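Local coordinates for protein succinate dehydrogenase subunit A (Mycolicibacterium smegmatis MC2 51, PDB 6LUM) that probably serves as the FAD-carrying subunit of succinate dehydrogenase, oxidising succinate to fumarate and passing the electrons on to subunit B, at residues A17-A22 against T146-C151; K36-R41 against F159-A164. All coordinates share one frame; numbering follows the deposited sequence.

Interaction 1 (A17-A22 against T146-C151); sequences AGMRAA and TLYQNC. With FAD (flavin-adenine dinucleotide), chain Y.
M19 and L147 mark the nearest approach of two helical segments, with their CA atoms 6.0 Å apart. The segments 17-22 and 146-151, parts of helices 16-28 and 139-153, run in broadly the same direction, their axes inclined by 35° and 9.3 Å apart at the closest point. M19 has the largest share of the contact. Its CB lies 4.0 Å from the CB of L147, and beyond it the chain crosses Y148 obliquely. A fold at chi3 (-60°) turns CE toward N and CB of Y148, while SD rests 3.6 Å from the CA of Y148. The phenol of Y148 has CG anti to its own backbone N (chi1 -179°), which brings the CD1 side of the ring to the methionine. The sulfur therefore meets the ring at its edge, close to its plane and 5.1 Å from the centroid, a Met-aromatic contact.

One turn further on, C151 fills the groove between M19 and A22: SG packs against CG of M19 at 4.0 Å and also touches the CB of A22. On the other flank, the aliphatic part of R20 crosses L147 at about a right angle, CD against CD2, while its guanidinium group turns to a salt bridge with E24. Mostly methyl, methylene and sulfur groups fill the interface. N150 braces its own helix: ND2 sits above the carbonyl plane of T146 in a nearly straight bond of 3.0 Å to its O, which N150 N reaches from the opposite face. A17 N donates to the FAD phosphate oxygen O1P (2.9 Å). This amide-phosphate bond, with G18, the last glycine of a GxGxxG pattern, in the first turn of the helix, is consistent with the dinucleotide-binding βαβ motif of a Rossmann-type FAD domain.

Interaction 2 (K36-R41 against F159-A164); sequences KLYPTR and FNEFYA. With FAD (flavin-adenine dinucleotide), chain Y.
K36, whose chain passes over the ring of Y163, has its NZ gripped by a salt bridge to E510 and a hydrogen bond to T218 O, with a long, weak ion pair to D222. The two segments form part of the adenosine end of the FAD site in the Rossmann-type domain, where the loop after strand 31-35 meets the turn that leads from strand 157-160 of the parallel sheet into strand 162-172 of the mixed sheet. A164 N gives a weak hydrogen bond to adenine N1A (3.3 Å), and K36 CD packs against the same base. The N160 amide is stacked on the Y38 ring, the planes 15° apart, and CB makes a CH-pi contact offset toward the rim. E161 OE2, salt-bridged to R74 of subunit B, lies at the edge of that ring, and the Y38 hydroxyl is hydrogen-bonded to E134 of subunit B.

K36 CB sits almost on the normal of the Y163 ring, 3.9 Å from its centroid, in a CH-pi contact. Without the ring, as with an alanine here, K36 would probably lose the surface under CB and CE, and its chain would be freer to turn beside the adenine. At the ring's rim, K36 CE lies 3.5 Å from Y163 CE2.

How the interactions relate
From the N terminus, helix 16-28 comes first, with the loop after strand 31-35 soon behind it; helix 139-153 and strand 157-160 follow much later, next to each other in the chain. Interaction 1 closes a loop of 123 residues and interaction 2 one of 117, and because their segments alternate the two loops cross instead of nesting. Together they fasten helix 139-153 to the helix of the first βαβ unit, and the loop leaving that unit to the turn where the parallel sheet passes into the mixed one. The contacts also meet directly: P39 CB lies 3.9 Å from M19 SD, and T40 packs on the Y148 ring. Both reach FAD, interaction 1 at a phosphate and interaction 2 at the adenine.

Interaction 1 (A17-A22 against T146-C151)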
ATOM      1  N   ALA D  17      -1.786   4.862  32.367  1.00  7.18           N
ATOM      2  CA  ALA D  17      -3.070   5.510  32.140  1.00  7.18           C
ATOM      3  C   ALA D  17      -3.008   6.472  30.970  1.00  7.18           C
ATOM      4  O   ALA D  17      -3.948   6.550  30.178  1.00  7.18           O
ATOM      5  CB  ALA D  17      -3.517   6.232  33.400  1.00  7.18           C
ATOM      6  N   GLY D  18      -1.906   7.198  30.828  1.00  6.93           N
ATOM      7  CA  GLY D  18      -1.805   8.159  29.745  1.00  6.93           C
ATOM      8  C   GLY D  18      -1.763   7.504  28.382  1.00  6.93           C
ATOM      9  O   GLY D  18      -2.449   7.932  27.459  1.00  6.93           O
ATOM     10  N   MET D  19      -0.968   6.454  28.234  1.00  8.66           N
ATOM     11  CA  MET D  19      -0.909   5.797  26.942  1.00  8.66           C
ATOM     12  C   MET D  19      -2.137   4.948  26.666  1.00  8.66           C
ATOM     13  O   MET D  19      -2.485   4.754  25.503  1.00  8.66           O
ATOM     14  CB  MET D  19       0.362   4.967  26.830  1.00  8.66           C
ATOM     15  CG  MET D  19       1.499   5.760  26.232  1.00  8.66           C
ATOM     16  SD  MET D  19       2.883   4.775  25.699  1.00  8.66           S
ATOM     17  CE  MET D  19       3.338   4.016  27.232  1.00  8.66           C
ATOM     18  N   ARG D  20      -2.848   4.502  27.698  1.00 12.35           N
ATOM     19  CA  ARG D  20      -4.139   3.860  27.478  1.00 12.35           C
ATOM     20  C   ARG D  20      -5.167   4.856  26.950  1.00 12.35           C
ATOM     21  O   ARG D  20      -5.835   4.611  25.934  1.00 12.35           O
ATOM     22  CB  ARG D  20      -4.599   3.222  28.780  1.00 12.35           C
ATOM     23  CG  ARG D  20      -5.841   2.436  28.662  1.00 12.35           C
ATOM     24  CD  ARG D  20      -5.769   1.524  27.486  1.00 12.35           C
ATOM     25  NE  ARG D  20      -6.759   0.470  27.572  1.00 12.35           N
ATOM     26  CZ  ARG D  20      -7.245  -0.169  26.523  1.00 12.35           C
ATOM     27  NH1 ARG D  20      -8.140  -1.126  26.689  1.00 12.35           N
ATOM     28  NH2 ARG D  20      -6.853   0.166  25.309  1.00 12.35           N
ATOM     29  N   ALA D  21      -5.299   5.997  27.624  1.00 11.03           N
ATOM     30  CA  ALA D  21      -6.179   7.046  27.134  1.00 11.03           C
ATOM     31  C   ALA D  21      -5.779   7.515  25.749  1.00 11.03           C
ATOM     32  O   ALA D  21      -6.641   7.904  24.964  1.00 11.03           O
ATOM     33  CB  ALA D  21      -6.185   8.220  28.102  1.00 11.03           C
ATOM     34  N   ALA D  22      -4.492   7.496  25.424  1.00 11.98           N
ATOM     35  CA  ALA D  22      -4.088   7.897  24.084  1.00 11.98           C
ATOM     36  C   ALA D  22      -4.467   6.861  23.049  1.00 11.98           C
ATOM     37  O   ALA D  22      -4.929   7.226  21.969  1.00 11.98           O
ATOM     38  CB  ALA D  22      -2.587   8.154  24.031  1.00 11.98           C
ATOM     39  N   THR D 146       3.370  -2.852  25.459  1.00  7.36           N
ATOM     40  CA  THR D 146       2.217  -3.097  24.601  1.00  7.36           C
ATOM     41  C   THR D 146       1.483  -1.806  24.278  1.00  7.36           C
ATOM     42  O   THR D 146       1.123  -1.552  23.122  1.00  7.36           O
ATOM     43  CB  THR D 146       1.282  -4.082  25.275  1.00  7.36           C
ATOM     44  OG1 THR D 146       1.976  -5.312  25.477  1.00  7.36           O
ATOM     45  CG2 THR D 146       0.091  -4.317  24.422  1.00  7.36           C
ATOM     46  N   LEU D 147       1.260  -0.972  25.290  1.00  6.98           N
ATOM     47  CA  LEU D 147       0.585   0.294  25.053  1.00  6.98           C
ATOM     48  C   LEU D 147       1.413   1.198  24.155  1.00  6.98           C
ATOM     49  O   LEU D 147       0.868   1.888  23.289  1.00  6.98           O
ATOM     50  CB  LEU D 147       0.280   0.969  26.381  1.00  6.98           C
ATOM     51  CG  LEU D 147      -0.671   0.150  27.241  1.00  6.98           C
ATOM     52  CD1 LEU D 147      -0.777   0.730  28.613  1.00  6.98           C
ATOM     53  CD2 LEU D 147      -2.015   0.096  26.594  1.00  6.98           C
ATOM     54  N   TYR D 148       2.736   1.184  24.315  1.00  7.10           N
ATOM     55  CA  TYR D 148       3.573   2.025  23.470  1.00  7.10           C
ATOM     56  C   TYR D 148       3.609   1.519  22.040  1.00  7.10           C
ATOM     57  O   TYR D 148       3.604   2.312  21.099  1.00  7.10           O
ATOM     58  CB  TYR D 148       4.983   2.107  24.033  1.00  7.10           C
ATOM     59  CG  TYR D 148       5.882   2.983  23.217  1.00  7.10           C
ATOM     60  CD1 TYR D 148       5.505   4.266  22.883  1.00  7.10           C
ATOM     61  CD2 TYR D 148       7.101   2.529  22.772  1.00  7.10           C
ATOM     62  CE1 TYR D 148       6.313   5.063  22.139  1.00  7.10           C
ATOM     63  CE2 TYR D 148       7.913   3.323  22.022  1.00  7.10           C
ATOM     64  CZ  TYR D 148       7.513   4.587  21.709  1.00  7.10           C
ATOM     65  OH  TYR D 148       8.331   5.384  20.959  1.00  7.10           O
ATOM     66  N   GLN D 149       3.648   0.204  21.850  1.00  8.97           N
ATOM     67  CA  GLN D 149       3.613  -0.343  20.502  1.00  8.97           C
ATOM     68  C   GLN D 149       2.300  -0.030  19.814  1.00  8.97           C
ATOM     69  O   GLN D 149       2.273   0.205  18.606  1.00  8.97           O
ATOM     70  CB  GLN D 149       3.846  -1.845  20.546  1.00  8.97           C
ATOM     71  CG  GLN D 149       5.221  -2.226  21.005  1.00  8.97           C
ATOM     72  CD  GLN D 149       5.287  -3.636  21.503  1.00  8.97           C
ATOM     73  OE1 GLN D 149       4.290  -4.344  21.519  1.00  8.97           O
ATOM     74  NE2 GLN D 149       6.466  -4.060  21.912  1.00  8.97           N
ATOM     75  N   ASN D 150       1.201   0.010  20.562  1.00  9.39           N
ATOM     76  CA  ASN D 150      -0.064   0.397  19.950  1.00  9.39           C
ATOM     77  C   ASN D 150      -0.105   1.880  19.619  1.00  9.39           C
ATOM     78  O   ASN D 150      -0.657   2.276  18.589  1.00  9.39           O
ATOM     79  CB  ASN D 150      -1.211   0.028  20.861  1.00  9.39           C
ATOM     80  CG  ASN D 150      -1.682  -1.349  20.618  1.00  9.39           C
ATOM     81  OD1 ASN D 150      -2.612  -1.564  19.853  1.00  9.39           O
ATOM     82  ND2 ASN D 150      -1.031  -2.311  21.241  1.00  9.39           N
ATOM     83  N   CYS D 151       0.456   2.722  20.484  1.00  9.95           N
ATOM     84  CA  CYS D 151       0.544   4.138  20.153  1.00  9.95           C
ATOM     85  C   CYS D 151       1.442   4.376  18.949  1.00  9.95           C
ATOM     86  O   CYS D 151       1.246   5.343  18.215  1.00  9.95           O
ATOM     87  CB  CYS D 151       1.041   4.929  21.357  1.00  9.95           C
ATOM     88  SG  CYS D 151      -0.148   5.083  22.686  1.00  9.95           S
TER
HETATM   89  PA  FAD Y 700       3.133   6.627  35.971  1.00 47.92           P
HETATM   90  O1A FAD Y 700       3.330   5.352  35.188  1.00 60.35           O
HETATM   91  O2A FAD Y 700       3.434   6.657  37.450  1.00 49.78           O
HETATM   92  O5B FAD Y 700       3.989   7.791  35.261  1.00 56.78           O
HETATM   93  C5B FAD Y 700       3.423   9.082  35.046  1.00 44.11           C
HETATM   94  C4B FAD Y 700       3.703   9.527  33.617  1.00 52.81           C
HETATM   95  O4B FAD Y 700       3.205  10.852  33.414  1.00 51.81           O
HETATM   96  C3B FAD Y 700       5.196   9.540  33.326  1.00 50.05           C
HETATM   97  O3B FAD Y 700       5.503   8.551  32.333  1.00 55.52           O
HETATM   98  C2B FAD Y 700       5.527  10.954  32.871  1.00 47.82           C
HETATM   99  O2B FAD Y 700       6.083  10.999  31.551  1.00 66.09           O
HETATM  100  C1B FAD Y 700       4.215  11.726  32.901  1.00 53.66           C
HETATM  101  N9A FAD Y 700       4.352  12.915  33.779  1.00 52.69           N
HETATM  102  C8A FAD Y 700       4.400  12.900  35.125  1.00 42.11           C
HETATM  103  N7A FAD Y 700       4.528  14.156  35.623  1.00 48.96           N
HETATM  104  C5A FAD Y 700       4.563  15.005  34.579  1.00 47.12           C
HETATM  105  C6A FAD Y 700       4.686  16.470  34.397  1.00 47.41           C
HETATM  106  N6A FAD Y 700       4.797  17.302  35.460  1.00 50.65           N
HETATM  107  N1A FAD Y 700       4.680  16.949  33.133  1.00 47.33           N
HETATM  108  C2A FAD Y 700       4.570  16.134  32.068  1.00 51.28           C
HETATM  109  N3A FAD Y 700       4.457  14.797  32.159  1.00 51.84           N
HETATM  110  C4A FAD Y 700       4.447  14.181  33.367  1.00 48.04           C
HETATM  111  N1  FAD Y 700       0.859  -1.555  40.971  1.00 62.94           N
HETATM  112  C2  FAD Y 700       0.314  -2.783  40.780  1.00 63.04           C
HETATM  113  O2  FAD Y 700      -0.910  -2.864  40.539  1.00 56.25           O
HETATM  114  N3  FAD Y 700       1.035  -3.917  40.841  1.00 65.67           N
HETATM  115  C4  FAD Y 700       2.350  -3.914  41.094  1.00 65.21           C
HETATM  116  O4  FAD Y 700       2.994  -4.985  41.144  1.00 66.69           O
HETATM  117  C4X FAD Y 700       3.024  -2.612  41.314  1.00 60.33           C
HETATM  118  N5  FAD Y 700       4.347  -2.524  41.576  1.00 60.90           N
HETATM  119  C5X FAD Y 700       4.934  -1.320  41.773  1.00 55.02           C
HETATM  120  C6  FAD Y 700       6.297  -1.254  42.040  1.00 53.65           C
HETATM  121  C7  FAD Y 700       6.908  -0.021  42.243  1.00 50.56           C
HETATM  122  C7M FAD Y 700       8.384   0.047  42.533  1.00 49.65           C
HETATM  123  C8  FAD Y 700       6.105   1.229  42.176  1.00 47.62           C
HETATM  124  C8M FAD Y 700       6.770   2.562  42.397  1.00 42.14           C
HETATM  125  C9  FAD Y 700       4.743   1.167  41.910  1.00 49.32           C
HETATM  126  C9A FAD Y 700       4.132  -0.064  41.706  1.00 54.45           C
HETATM  127  N10 FAD Y 700       2.751  -0.136  41.435  1.00 55.67           N
HETATM  128  C10 FAD Y 700       2.173  -1.403  41.235  1.00 57.06           C
HETATM  129  C1' FAD Y 700       1.937   1.080  41.363  1.00 52.27           C
HETATM  130  C2' FAD Y 700       1.395   1.248  39.948  1.00 57.37           C
HETATM  131  O2' FAD Y 700       2.438   0.985  39.003  1.00 60.89           O
HETATM  132  C3' FAD Y 700       0.858   2.657  39.732  1.00 54.68           C
HETATM  133  O3' FAD Y 700      -0.468   2.750  40.265  1.00 59.71           O
HETATM  134  C4' FAD Y 700       0.836   3.011  38.249  1.00 52.15           C
HETATM  135  O4' FAD Y 700       2.066   2.598  37.644  1.00 56.02           O
HETATM  136  C5' FAD Y 700       0.647   4.510  38.046  1.00 53.37           C
HETATM  137  O5' FAD Y 700       1.078   4.871  36.735  1.00 50.83           O
HETATM  138  P   FAD Y 700       0.388   6.099  35.955  1.00 52.77           P
HETATM  139  O1P FAD Y 700      -0.044   5.610  34.593  1.00 55.36           O
HETATM  140  O2P FAD Y 700      -0.618   6.741  36.879  1.00 55.97           O
HETATM  141  O3P FAD Y 700       1.616   7.122  35.756  1.00 53.35           O

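Interaction 2 (K36-R41 against F159-A164)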
ATOM      1  N   LYS D  36       7.372  14.133  30.548  1.00 11.20           N
ATOM      2  CA  LYS D  36       8.665  14.621  30.999  1.00 11.20           C
ATOM      3  C   LYS D  36       9.756  13.591  30.785  1.00 11.20           C
ATOM      4  O   LYS D  36      10.933  13.901  30.970  1.00 11.20           O
ATOM      5  CB  LYS D  36       8.610  15.015  32.468  1.00 11.20           C
ATOM      6  CG  LYS D  36       8.700  13.860  33.385  1.00 11.20           C
ATOM      7  CD  LYS D  36       8.256  14.196  34.769  1.00 11.20           C
ATOM      8  CE  LYS D  36       9.262  14.992  35.500  1.00 11.20           C
ATOM      9  NZ  LYS D  36       8.809  15.218  36.887  1.00 11.20           N
ATOM     10  N   LEU D  37       9.387  12.383  30.380  1.00  7.10           N
ATOM     11  CA  LEU D  37      10.304  11.291  30.118  1.00  7.10           C
ATOM     12  C   LEU D  37      10.051  10.806  28.708  1.00  7.10           C
ATOM     13  O   LEU D  37       9.339  11.434  27.934  1.00  7.10           O
ATOM     14  CB  LEU D  37      10.106  10.133  31.097  1.00  7.10           C
ATOM     15  CG  LEU D  37      10.164  10.415  32.589  1.00  7.10           C
ATOM     16  CD1 LEU D  37       9.374   9.397  33.327  1.00  7.10           C
ATOM     17  CD2 LEU D  37      11.577  10.395  33.055  1.00  7.10           C
ATOM     18  N   TYR D  38      10.646   9.689  28.367  1.00  5.74           N
ATOM     19  CA  TYR D  38      10.184   8.980  27.198  1.00  5.74           C
ATOM     20  C   TYR D  38       9.070   8.035  27.626  1.00  5.74           C
ATOM     21  O   TYR D  38       9.033   7.621  28.782  1.00  5.74           O
ATOM     22  CB  TYR D  38      11.329   8.231  26.537  1.00  5.74           C
ATOM     23  CG  TYR D  38      12.100   9.130  25.616  1.00  5.74           C
ATOM     24  CD1 TYR D  38      13.009  10.035  26.110  1.00  5.74           C
ATOM     25  CD2 TYR D  38      11.881   9.110  24.260  1.00  5.74           C
ATOM     26  CE1 TYR D  38      13.691  10.873  25.277  1.00  5.74           C
ATOM     27  CE2 TYR D  38      12.561   9.944  23.421  1.00  5.74           C
ATOM     28  CZ  TYR D  38      13.464  10.823  23.936  1.00  5.74           C
ATOM     29  OH  TYR D  38      14.148  11.657  23.094  1.00  5.74           O
ATOM     30  N   PRO D  39       8.124   7.723  26.748  1.00  5.45           N
ATOM     31  CA  PRO D  39       6.948   6.972  27.192  1.00  5.45           C
ATOM     32  C   PRO D  39       7.269   5.719  27.973  1.00  5.45           C
ATOM     33  O   PRO D  39       6.561   5.408  28.930  1.00  5.45           O
ATOM     34  CB  PRO D  39       6.248   6.654  25.877  1.00  5.45           C
ATOM     35  CG  PRO D  39       6.603   7.750  25.024  1.00  5.45           C
ATOM     36  CD  PRO D  39       7.988   8.142  25.350  1.00  5.45           C
ATOM     37  N   THR D  40       8.327   5.006  27.615  1.00  8.43           N
ATOM     38  CA  THR D  40       8.657   3.727  28.220  1.00  8.43           C
ATOM     39  C   THR D  40       9.544   3.849  29.445  1.00  8.43           C
ATOM     40  O   THR D  40       9.910   2.829  30.024  1.00  8.43           O
ATOM     41  CB  THR D  40       9.331   2.834  27.189  1.00  8.43           C
ATOM     42  OG1 THR D  40      10.232   3.616  26.404  1.00  8.43           O
ATOM     43  CG2 THR D  40       8.295   2.227  26.283  1.00  8.43           C
ATOM     44  N   ARG D  41       9.887   5.056  29.859  1.00 24.51           N
ATOM     45  CA  ARG D  41      10.693   5.278  31.044  1.00 24.51           C
ATOM     46  C   ARG D  41       9.850   5.454  32.289  1.00 24.51           C
ATOM     47  O   ARG D  41      10.379   5.856  33.325  1.00 24.51           O
ATOM     48  CB  ARG D  41      11.563   6.510  30.851  1.00 24.51           C
ATOM     49  CG  ARG D  41      12.968   6.254  30.426  1.00 24.51           C
ATOM     50  CD  ARG D  41      13.023   5.372  29.248  1.00 24.51           C
ATOM     51  NE  ARG D  41      14.158   5.661  28.398  1.00 24.51           N
ATOM     52  CZ  ARG D  41      14.694   4.773  27.582  1.00 24.51           C
ATOM     53  NH1 ARG D  41      14.202   3.561  27.531  1.00 24.51           N
ATOM     54  NH2 ARG D  41      15.720   5.095  26.826  1.00 24.51           N
ATOM     55  N   PHE D 159       5.205  14.407  22.541  1.00  7.18           N
ATOM     56  CA  PHE D 159       6.079  15.532  22.824  1.00  7.18           C
ATOM     57  C   PHE D 159       6.927  15.122  24.016  1.00  7.18           C
ATOM     58  O   PHE D 159       6.556  15.357  25.160  1.00  7.18           O
ATOM     59  CB  PHE D 159       5.281  16.789  23.100  1.00  7.18           C
ATOM     60  CG  PHE D 159       4.579  17.333  21.896  1.00  7.18           C
ATOM     61  CD1 PHE D 159       5.174  18.288  21.108  1.00  7.18           C
ATOM     62  CD2 PHE D 159       3.329  16.882  21.551  1.00  7.18           C
ATOM     63  CE1 PHE D 159       4.539  18.772  20.015  1.00  7.18           C
ATOM     64  CE2 PHE D 159       2.697  17.365  20.453  1.00  7.18           C
ATOM     65  CZ  PHE D 159       3.302  18.309  19.685  1.00  7.18           C
ATOM     66  N   ASN D 160       8.062  14.495  23.745  1.00  5.73           N
ATOM     67  CA  ASN D 160       8.881  13.923  24.801  1.00  5.73           C
ATOM     68  C   ASN D 160       9.717  14.994  25.473  1.00  5.73           C
ATOM     69  O   ASN D 160      10.265  15.875  24.814  1.00  5.73           O
ATOM     70  CB  ASN D 160       9.791  12.840  24.242  1.00  5.73           C
ATOM     71  CG  ASN D 160       9.041  11.791  23.485  1.00  5.73           C
ATOM     72  OD1 ASN D 160       8.271  11.038  24.058  1.00  5.73           O
ATOM     73  ND2 ASN D 160       9.263  11.730  22.189  1.00  5.73           N
ATOM     74  N   GLU D 161       9.816  14.903  26.793  1.00  9.23           N
ATOM     75  CA  GLU D 161      10.558  15.851  27.615  1.00  9.23           C
ATOM     76  C   GLU D 161       9.963  17.254  27.516  1.00  9.23           C
ATOM     77  O   GLU D 161      10.623  18.219  27.146  1.00  9.23           O
ATOM     78  CB  GLU D 161      12.038  15.819  27.258  1.00  9.23           C
ATOM     79  CG  GLU D 161      12.670  14.521  27.685  1.00  9.23           C
ATOM     80  CD  GLU D 161      14.109  14.399  27.280  1.00  9.23           C
ATOM     81  OE1 GLU D 161      14.577  15.237  26.484  1.00  9.23           O
ATOM     82  OE2 GLU D 161      14.780  13.471  27.769  1.00  9.23           O
ATOM     83  N   PHE D 162       8.685  17.335  27.873  1.00  8.15           N
ATOM     84  CA  PHE D 162       7.914  18.569  27.955  1.00  8.15           C
ATOM     85  C   PHE D 162       7.331  18.643  29.356  1.00  8.15           C
ATOM     86  O   PHE D 162       6.300  18.032  29.624  1.00  8.15           O
ATOM     87  CB  PHE D 162       6.788  18.585  26.937  1.00  8.15           C
ATOM     88  CG  PHE D 162       7.151  19.182  25.625  1.00  8.15           C
ATOM     89  CD1 PHE D 162       8.133  18.630  24.850  1.00  8.15           C
ATOM     90  CD2 PHE D 162       6.481  20.271  25.149  1.00  8.15           C
ATOM     91  CE1 PHE D 162       8.450  19.166  23.638  1.00  8.15           C
ATOM     92  CE2 PHE D 162       6.799  20.801  23.941  1.00  8.15           C
ATOM     93  CZ  PHE D 162       7.784  20.244  23.186  1.00  8.15           C
ATOM     94  N   TYR D 163       7.946  19.394  30.249  1.00  7.86           N
ATOM     95  CA  TYR D 163       7.441  19.490  31.613  1.00  7.86           C
ATOM     96  C   TYR D 163       6.236  20.412  31.626  1.00  7.86           C
ATOM     97  O   TYR D 163       6.381  21.628  31.692  1.00  7.86           O
ATOM     98  CB  TYR D 163       8.518  20.006  32.553  1.00  7.86           C
ATOM     99  CG  TYR D 163       9.672  19.065  32.751  1.00  7.86           C
ATOM    100  CD1 TYR D 163      10.464  18.677  31.688  1.00  7.86           C
ATOM    101  CD2 TYR D 163       9.979  18.580  34.000  1.00  7.86           C
ATOM    102  CE1 TYR D 163      11.504  17.826  31.860  1.00  7.86           C
ATOM    103  CE2 TYR D 163      11.028  17.735  34.182  1.00  7.86           C
ATOM    104  CZ  TYR D 163      11.786  17.358  33.108  1.00  7.86           C
ATOM    105  OH  TYR D 163      12.843  16.501  33.284  1.00  7.86           O
ATOM    106  N   ALA D 164       5.035  19.844  31.581  1.00  5.01           N
ATOM    107  CA  ALA D 164       3.824  20.647  31.673  1.00  5.01           C
ATOM    108  C   ALA D 164       3.751  21.350  33.013  1.00  5.01           C
ATOM    109  O   ALA D 164       3.564  20.704  34.041  1.00  5.01           O
ATOM    110  CB  ALA D 164       2.582  19.789  31.473  1.00  5.01           C
TER
HETATM  111  PA  FAD Y 700       3.133   6.627  35.971  1.00 47.92           P
HETATM  112  O1A FAD Y 700       3.330   5.352  35.188  1.00 60.35           O
HETATM  113  O2A FAD Y 700       3.434   6.657  37.450  1.00 49.78           O
HETATM  114  O5B FAD Y 700       3.989   7.791  35.261  1.00 56.78           O
HETATM  115  C5B FAD Y 700       3.423   9.082  35.046  1.00 44.11           C
HETATM  116  C4B FAD Y 700       3.703   9.527  33.617  1.00 52.81           C
HETATM  117  O4B FAD Y 700       3.205  10.852  33.414  1.00 51.81           O
HETATM  118  C3B FAD Y 700       5.196   9.540  33.326  1.00 50.05           C
HETATM  119  O3B FAD Y 700       5.503   8.551  32.333  1.00 55.52           O
HETATM  120  C2B FAD Y 700       5.527  10.954  32.871  1.00 47.82           C
HETATM  121  O2B FAD Y 700       6.083  10.999  31.551  1.00 66.09           O
HETATM  122  C1B FAD Y 700       4.215  11.726  32.901  1.00 53.66           C
HETATM  123  N9A FAD Y 700       4.352  12.915  33.779  1.00 52.69           N
HETATM  124  C8A FAD Y 700       4.400  12.900  35.125  1.00 42.11           C
HETATM  125  N7A FAD Y 700       4.528  14.156  35.623  1.00 48.96           N
HETATM  126  C5A FAD Y 700       4.563  15.005  34.579  1.00 47.12           C
HETATM  127  C6A FAD Y 700       4.686  16.470  34.397  1.00 47.41           C
HETATM  128  N6A FAD Y 700       4.797  17.302  35.460  1.00 50.65           N
HETATM  129  N1A FAD Y 700       4.680  16.949  33.133  1.00 47.33           N
HETATM  130  C2A FAD Y 700       4.570  16.134  32.068  1.00 51.28           C
HETATM  131  N3A FAD Y 700       4.457  14.797  32.159  1.00 51.84           N
HETATM  132  C4A FAD Y 700       4.447  14.181  33.367  1.00 48.04           C
HETATM  133  N1  FAD Y 700       0.859  -1.555  40.971  1.00 62.94           N
HETATM  134  C2  FAD Y 700       0.314  -2.783  40.780  1.00 63.04           C
HETATM  135  O2  FAD Y 700      -0.910  -2.864  40.539  1.00 56.25           O
HETATM  136  N3  FAD Y 700       1.035  -3.917  40.841  1.00 65.67           N
HETATM  137  C4  FAD Y 700       2.350  -3.914  41.094  1.00 65.21           C
HETATM  138  O4  FAD Y 700       2.994  -4.985  41.144  1.00 66.69           O
HETATM  139  C4X FAD Y 700       3.024  -2.612  41.314  1.00 60.33           C
HETATM  140  N5  FAD Y 700       4.347  -2.524  41.576  1.00 60.90           N
HETATM  141  C5X FAD Y 700       4.934  -1.320  41.773  1.00 55.02           C
HETATM  142  C6  FAD Y 700       6.297  -1.254  42.040  1.00 53.65           C
HETATM  143  C7  FAD Y 700       6.908  -0.021  42.243  1.00 50.56           C
HETATM  144  C7M FAD Y 700       8.384   0.047  42.533  1.00 49.65           C
HETATM  145  C8  FAD Y 700       6.105   1.229  42.176  1.00 47.62           C
HETATM  146  C8M FAD Y 700       6.770   2.562  42.397  1.00 42.14           C
HETATM  147  C9  FAD Y 700       4.743   1.167  41.910  1.00 49.32           C
HETATM  148  C9A FAD Y 700       4.132  -0.064  41.706  1.00 54.45           C
HETATM  149  N10 FAD Y 700       2.751  -0.136  41.435  1.00 55.67           N
HETATM  150  C10 FAD Y 700       2.173  -1.403  41.235  1.00 57.06           C
HETATM  151  C1' FAD Y 700       1.937   1.080  41.363  1.00 52.27           C
HETATM  152  C2' FAD Y 700       1.395   1.248  39.948  1.00 57.37           C
HETATM  153  O2' FAD Y 700       2.438   0.985  39.003  1.00 60.89           O
HETATM  154  C3' FAD Y 700       0.858   2.657  39.732  1.00 54.68           C
HETATM  155  O3' FAD Y 700      -0.468   2.750  40.265  1.00 59.71           O
HETATM  156  C4' FAD Y 700       0.836   3.011  38.249  1.00 52.15           C
HETATM  157  O4' FAD Y 700       2.066   2.598  37.644  1.00 56.02           O
HETATM  158  C5' FAD Y 700       0.647   4.510  38.046  1.00 53.37           C
HETATM  159  O5' FAD Y 700       1.078   4.871  36.735  1.00 50.83           O
HETATM  160  P   FAD Y 700       0.388   6.099  35.955  1.00 52.77           P
HETATM  161  O1P FAD Y 700      -0.044   5.610  34.593  1.00 55.36           O
HETATM  162  O2P FAD Y 700      -0.618   6.741  36.879  1.00 55.97           O
HETATM  163  O3P FAD Y 700       1.616   7.122  35.756  1.00 53.35           O